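Side-chain contacts in uncharacterized protein (Chondromyces crocatus, PDB 6I86), which is of unknown function but is encoded in the crocagin gene cluster and probably takes part in making this ribosomally derived peptide natural product: residues P30-T35 and D40-L45; A8-P13 and I18-A23. One frame throughout, in Å; residues are numbered along the deposited sequence.

Contact 1: residues P30-T35 and D40-L45; sequences PAFWST and DRIWRL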
# COMPACT_ATOMS: atom_id res chain seq x y z
N PRO A 30 -5.09 3.80 18.39
CA PRO A 30 -5.83 2.67 18.97
C PRO A 30 -7.33 2.91 19.10
O PRO A 30 -8.10 1.95 19.05
CB PRO A 30 -5.17 2.48 20.34
CG PRO A 30 -3.82 3.13 20.21
CD PRO A 30 -4.02 4.28 19.28
N ALA A 31 -7.76 4.17 19.27
CA ALA A 31 -9.18 4.45 19.42
C ALA A 31 -9.98 4.03 18.19
O ALA A 31 -11.17 3.71 18.30
CB ALA A 31 -9.40 5.93 19.72
N PHE A 32 -9.35 4.04 17.02
CA PHE A 32 -10.02 3.60 15.80
C PHE A 32 -10.44 2.14 15.91
O PHE A 32 -11.56 1.77 15.52
CB PHE A 32 -9.10 3.81 14.60
CG PHE A 32 -9.74 3.47 13.27
CD1 PHE A 32 -9.78 2.16 12.82
CD2 PHE A 32 -10.27 4.46 12.47
CE1 PHE A 32 -10.36 1.84 11.60
CE2 PHE A 32 -10.84 4.16 11.25
CZ PHE A 32 -10.89 2.84 10.82
N TRP A 33 -9.56 1.29 16.44
CA TRP A 33 -9.78 -0.15 16.40
C TRP A 33 -10.46 -0.69 17.65
O TRP A 33 -10.99 -1.81 17.62
CB TRP A 33 -8.44 -0.87 16.20
CG TRP A 33 -7.79 -0.50 14.91
CD1 TRP A 33 -6.96 0.57 14.69
CD2 TRP A 33 -7.91 -1.17 13.66
NE1 TRP A 33 -6.56 0.60 13.38
CE2 TRP A 33 -7.13 -0.46 12.72
CE3 TRP A 33 -8.59 -2.32 13.24
CZ2 TRP A 33 -7.01 -0.86 11.39
CZ3 TRP A 33 -8.48 -2.71 11.92
CH2 TRP A 33 -7.70 -1.98 11.01
N SER A 34 -10.48 0.07 18.75
CA SER A 34 -11.08 -0.40 19.99
C SER A 34 -12.61 -0.38 19.95
O SER A 34 -13.24 -1.10 20.73
CB SER A 34 -10.59 0.44 21.17
OG SER A 34 -11.07 1.76 21.09
N THR A 35 -13.21 0.42 19.08
CA THR A 35 -14.66 0.47 18.95
C THR A 35 -15.12 -0.33 17.73
O THR A 35 -14.33 -0.72 16.87
CB THR A 35 -15.15 1.92 18.87
OG1 THR A 35 -16.58 1.93 18.71
CG2 THR A 35 -14.52 2.64 17.70
N ASP A 40 -16.37 -1.03 8.63
CA ASP A 40 -17.13 -0.01 7.93
C ASP A 40 -16.36 1.30 7.88
O ASP A 40 -16.42 2.04 6.89
CB ASP A 40 -18.49 0.21 8.60
CG ASP A 40 -19.43 -0.96 8.39
OD1 ASP A 40 -20.32 -1.16 9.23
OD2 ASP A 40 -19.27 -1.67 7.37
N ARG A 41 -15.63 1.62 8.95
CA ARG A 41 -14.91 2.88 9.00
C ARG A 41 -13.65 2.85 8.14
O ARG A 41 -13.18 3.90 7.68
CB ARG A 41 -14.58 3.24 10.45
CG ARG A 41 -15.80 3.67 11.24
CD ARG A 41 -15.48 4.02 12.69
NE ARG A 41 -15.37 2.83 13.52
CZ ARG A 41 -14.24 2.39 14.06
NH1 ARG A 41 -13.11 3.05 13.86
NH2 ARG A 41 -14.23 1.29 14.80
N ILE A 42 -13.09 1.66 7.90
CA ILE A 42 -12.02 1.53 6.91
C ILE A 42 -12.54 1.88 5.53
O ILE A 42 -11.91 2.62 4.77
CB ILE A 42 -11.42 0.11 6.94
CG1 ILE A 42 -10.75 -0.17 8.29
CG2 ILE A 42 -10.44 -0.08 5.80
CD1 ILE A 42 -10.08 -1.53 8.35
N TRP A 43 -13.72 1.35 5.18
CA TRP A 43 -14.28 1.60 3.85
C TRP A 43 -14.63 3.07 3.67
O TRP A 43 -14.52 3.61 2.56
CB TRP A 43 -15.51 0.73 3.62
CG TRP A 43 -15.87 0.59 2.18
CD1 TRP A 43 -16.90 1.20 1.53
CD2 TRP A 43 -15.18 -0.19 1.20
NE1 TRP A 43 -16.90 0.83 0.20
CE2 TRP A 43 -15.85 -0.02 -0.03
CE3 TRP A 43 -14.05 -1.02 1.24
CZ2 TRP A 43 -15.44 -0.64 -1.20
CZ3 TRP A 43 -13.65 -1.64 0.07
CH2 TRP A 43 -14.34 -1.45 -1.13
N ARG A 44 -15.06 3.74 4.74
CA ARG A 44 -15.35 5.17 4.64
C ARG A 44 -14.08 5.97 4.41
O ARG A 44 -14.08 6.95 3.65
CB ARG A 44 -16.07 5.65 5.90
CG ARG A 44 -17.47 5.12 6.03
CD ARG A 44 -18.34 6.12 6.73
NE ARG A 44 -17.98 6.30 8.14
CZ ARG A 44 -18.38 5.49 9.11
NH1 ARG A 44 -19.16 4.45 8.84
NH2 ARG A 44 -18.02 5.73 10.37
N LEU A 45 -12.98 5.58 5.07
CA LEU A 45 -11.70 6.23 4.80
C LEU A 45 -11.26 5.99 3.36
O LEU A 45 -10.70 6.89 2.72
CB LEU A 45 -10.64 5.71 5.78
CG LEU A 45 -10.73 6.20 7.22
CD1 LEU A 45 -9.69 5.51 8.09
CD2 LEU A 45 -10.57 7.71 7.29
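The Phe32 ring carries the Arg41 guanidinium over one face, with NH1 3.3 Å above the ring plane and over its centre, while Trp33 CG and the backbone N of Ile42 lie at its edge. This cation-pi contact, with Arg41 CZ 4.5 Å from the Phe32 ring centroid and almost on the ring normal, joins two successive helices, 30-34 and 38-47, across a short connection; their segment axes diverge from parallel by 129°. The guanidinium does not lie flat on the ring: the two planes are 63° apart, and its own edge is turned to Phe32 O. That oxygen is gripped end-on by two nitrogens, Arg41 NH1 at 2.6 Å and Arg41 NH2 at 2.8 Å, both through bent N-H geometry, NH2 coming nearly along the C=O axis. The arginine chain bends at chi3 (-80°), which carries its end over the ring. Thr35 CG2 covers a guanidinium face, 3.2 Å from Arg41 NH2, and Asn36 O accepts a further bond from NH2, which extends the arginine's hold to the chain leaving the short helix. A leucine in place of Arg41 would probably leave Phe32 O without these two donors and strip the aromatic face of its cation. Beyond the polar grip, apolar groups meet: Leu45 CD1 approaches Phe32 CE2 at 3.6 Å, Ile42 CG1 lies 3.9 Å from Phe32 CE1, and the same isoleucine touches Trp17 and Leu19. Trp33, anchored through NE1 to Ile27 O, receives Phe32 CD1 over one indole face and meets Ile42 CD1 with its CH2 at 3.6 Å.

Contact 2: residues A8-P13 and I18-A23; sequences AEIILP and ILFFDA
Backbone polar groups of Ile10, Leu12 and Ile18 are hydrogen-bonded within their own sheets, Ile10 with Val64, Leu12 with Phe62 and Ile18 with Leu54, and no hydrogen bond crosses between segments 8-13 and 18-23. That pattern identifies a beta-arch: two strands consecutive in the chain meet through side chains and belong to different sheets, packed face to face in a beta-sandwich-like arrangement. Strand 4-14 is the outermost strand of the mixed sheet within this chain, whereas strand 17-22 runs inside the antiparallel one. The two segments diverge away from their connection, as the CA atoms record: Leu12 CA lies 8.7 Å from Ile18 CA, but Ile10 CA is 11.5 Å from Phe20 CA. Close to the connection aliphatic branches meet directly, Leu12 CD1 lying 3.7 Å from Ile18 CD1. The leucine gets there with an unusual first torsion (chi1 32°), well away from a staggered value. Farther out, the wider separation is bridged by the longer Phe20 side chain. Ile10 places CG1 between its backbone N and carbonyl carbon and then extends (chi2 174°), so that CD1 advances against the ring from the opposite direction, obliquely, 4.0 Å from Phe20 CZ and 4.2 Å from Phe20 CE1. All four side chains are buried, and their contacts between the two segments are all apolar. Phe20 also touches Val64 of the facing sheet and Leu54 and Ala97 of its own, and Leu105 packs on Leu12. The second leucine branch completes the fit, with Leu12 CD2 4.1 Å from Ile18 CG2.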
# COMPACT_ATOMS: atom_id res chain seq x y z
N ALA A 8 10.69 3.02 -2.20
CA ALA A 8 10.95 2.15 -1.07
C ALA A 8 10.11 0.89 -1.21
O ALA A 8 9.07 0.88 -1.87
CB ALA A 8 10.66 2.84 0.27
N GLU A 9 10.57 -0.18 -0.57
CA GLU A 9 9.86 -1.45 -0.55
C GLU A 9 9.62 -1.89 0.88
O GLU A 9 10.47 -1.69 1.76
CB GLU A 9 10.64 -2.55 -1.29
CG GLU A 9 10.83 -2.31 -2.78
CD GLU A 9 11.69 -3.37 -3.42
OE1 GLU A 9 11.97 -4.39 -2.76
OE2 GLU A 9 12.10 -3.19 -4.59
N ILE A 10 8.46 -2.50 1.12
CA ILE A 10 8.15 -3.13 2.39
C ILE A 10 7.77 -4.58 2.14
O ILE A 10 7.23 -4.93 1.08
CB ILE A 10 7.03 -2.40 3.16
CG1 ILE A 10 5.72 -2.42 2.35
CG2 ILE A 10 7.44 -0.98 3.50
CD1 ILE A 10 4.54 -1.84 3.11
N ILE A 11 8.07 -5.43 3.12
CA ILE A 11 7.66 -6.83 3.11
C ILE A 11 6.89 -7.07 4.40
O ILE A 11 7.44 -6.88 5.50
CB ILE A 11 8.86 -7.78 3.00
CG1 ILE A 11 9.68 -7.47 1.75
CG2 ILE A 11 8.38 -9.22 2.98
CD1 ILE A 11 10.92 -8.32 1.63
N LEU A 12 5.63 -7.47 4.28
CA LEU A 12 4.81 -7.67 5.47
C LEU A 12 3.87 -8.84 5.24
O LEU A 12 3.53 -9.14 4.09
CB LEU A 12 4.00 -6.41 5.83
CG LEU A 12 3.46 -5.40 4.80
CD1 LEU A 12 2.83 -6.06 3.58
CD2 LEU A 12 2.44 -4.51 5.49
N PRO A 13 3.44 -9.50 6.31
CA PRO A 13 2.39 -10.52 6.16
C PRO A 13 1.01 -9.89 6.13
O PRO A 13 0.78 -8.80 6.65
CB PRO A 13 2.57 -11.38 7.42
CG PRO A 13 3.06 -10.40 8.45
CD PRO A 13 3.90 -9.39 7.70
N ILE A 18 -4.01 -5.05 3.07
CA ILE A 18 -2.91 -4.15 3.39
C ILE A 18 -3.42 -2.73 3.19
O ILE A 18 -4.04 -2.43 2.16
CB ILE A 18 -1.67 -4.43 2.52
CG1 ILE A 18 -1.20 -5.87 2.72
CG2 ILE A 18 -0.56 -3.46 2.86
CD1 ILE A 18 -0.28 -6.38 1.63
N LEU A 19 -3.17 -1.86 4.16
CA LEU A 19 -3.75 -0.52 4.17
C LEU A 19 -2.66 0.53 4.17
O LEU A 19 -1.72 0.46 4.97
CB LEU A 19 -4.66 -0.34 5.39
CG LEU A 19 -5.77 -1.38 5.56
CD1 LEU A 19 -6.39 -1.27 6.95
CD2 LEU A 19 -6.83 -1.24 4.48
N PHE A 20 -2.78 1.50 3.27
CA PHE A 20 -1.84 2.61 3.15
C PHE A 20 -2.55 3.90 3.52
O PHE A 20 -3.68 4.14 3.08
CB PHE A 20 -1.30 2.74 1.72
CG PHE A 20 -0.19 1.78 1.40
CD1 PHE A 20 -0.13 0.54 2.00
CD2 PHE A 20 0.79 2.14 0.49
CE1 PHE A 20 0.90 -0.33 1.69
CE2 PHE A 20 1.81 1.27 0.19
CZ PHE A 20 1.86 0.03 0.79
N PHE A 21 -1.89 4.74 4.32
CA PHE A 21 -2.54 5.96 4.80
C PHE A 21 -1.50 6.91 5.36
O PHE A 21 -0.36 6.53 5.63
CB PHE A 21 -3.59 5.64 5.87
CG PHE A 21 -3.14 4.63 6.89
CD1 PHE A 21 -2.49 5.03 8.05
CD2 PHE A 21 -3.34 3.27 6.67
CE1 PHE A 21 -2.07 4.10 8.98
CE2 PHE A 21 -2.91 2.34 7.60
CZ PHE A 21 -2.28 2.75 8.75
N ASP A 22 -1.92 8.17 5.52
CA ASP A 22 -1.08 9.15 6.18
C ASP A 22 -0.94 8.80 7.66
O ASP A 22 -1.86 8.27 8.28
CB ASP A 22 -1.68 10.55 6.02
CG ASP A 22 -0.72 11.65 6.45
OD1 ASP A 22 -0.61 11.89 7.67
OD2 ASP A 22 -0.09 12.27 5.57
N ALA A 23 0.24 9.10 8.22
CA ALA A 23 0.51 8.74 9.61
C ALA A 23 -0.46 9.43 10.56
O ALA A 23 -0.71 8.92 11.66
CB ALA A 23 1.95 9.09 9.96

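From the N terminus, strand 4-14 leads through the short connection of residues 15 and 16 into strand 17-22, and contact 2 closes that first loop by packing one sheet against the other through side chains. Strand 17-22 then leaves the sandwich for the loop before helix 30-34, and contact 1 closes a second, separate loop between this helix and helix 38-47. The two are in series, neither nested nor crossed, with centres about 17 Å apart. Strand 17-22 nevertheless serves both: Ile18 points toward strand 4-14 and the Phe20 ring reaches toward it, while Leu19 points away, its CD1 packing 4.0 Å from Ile42 CD1. The helical pair is thereby tied to the outer face of the antiparallel sheet.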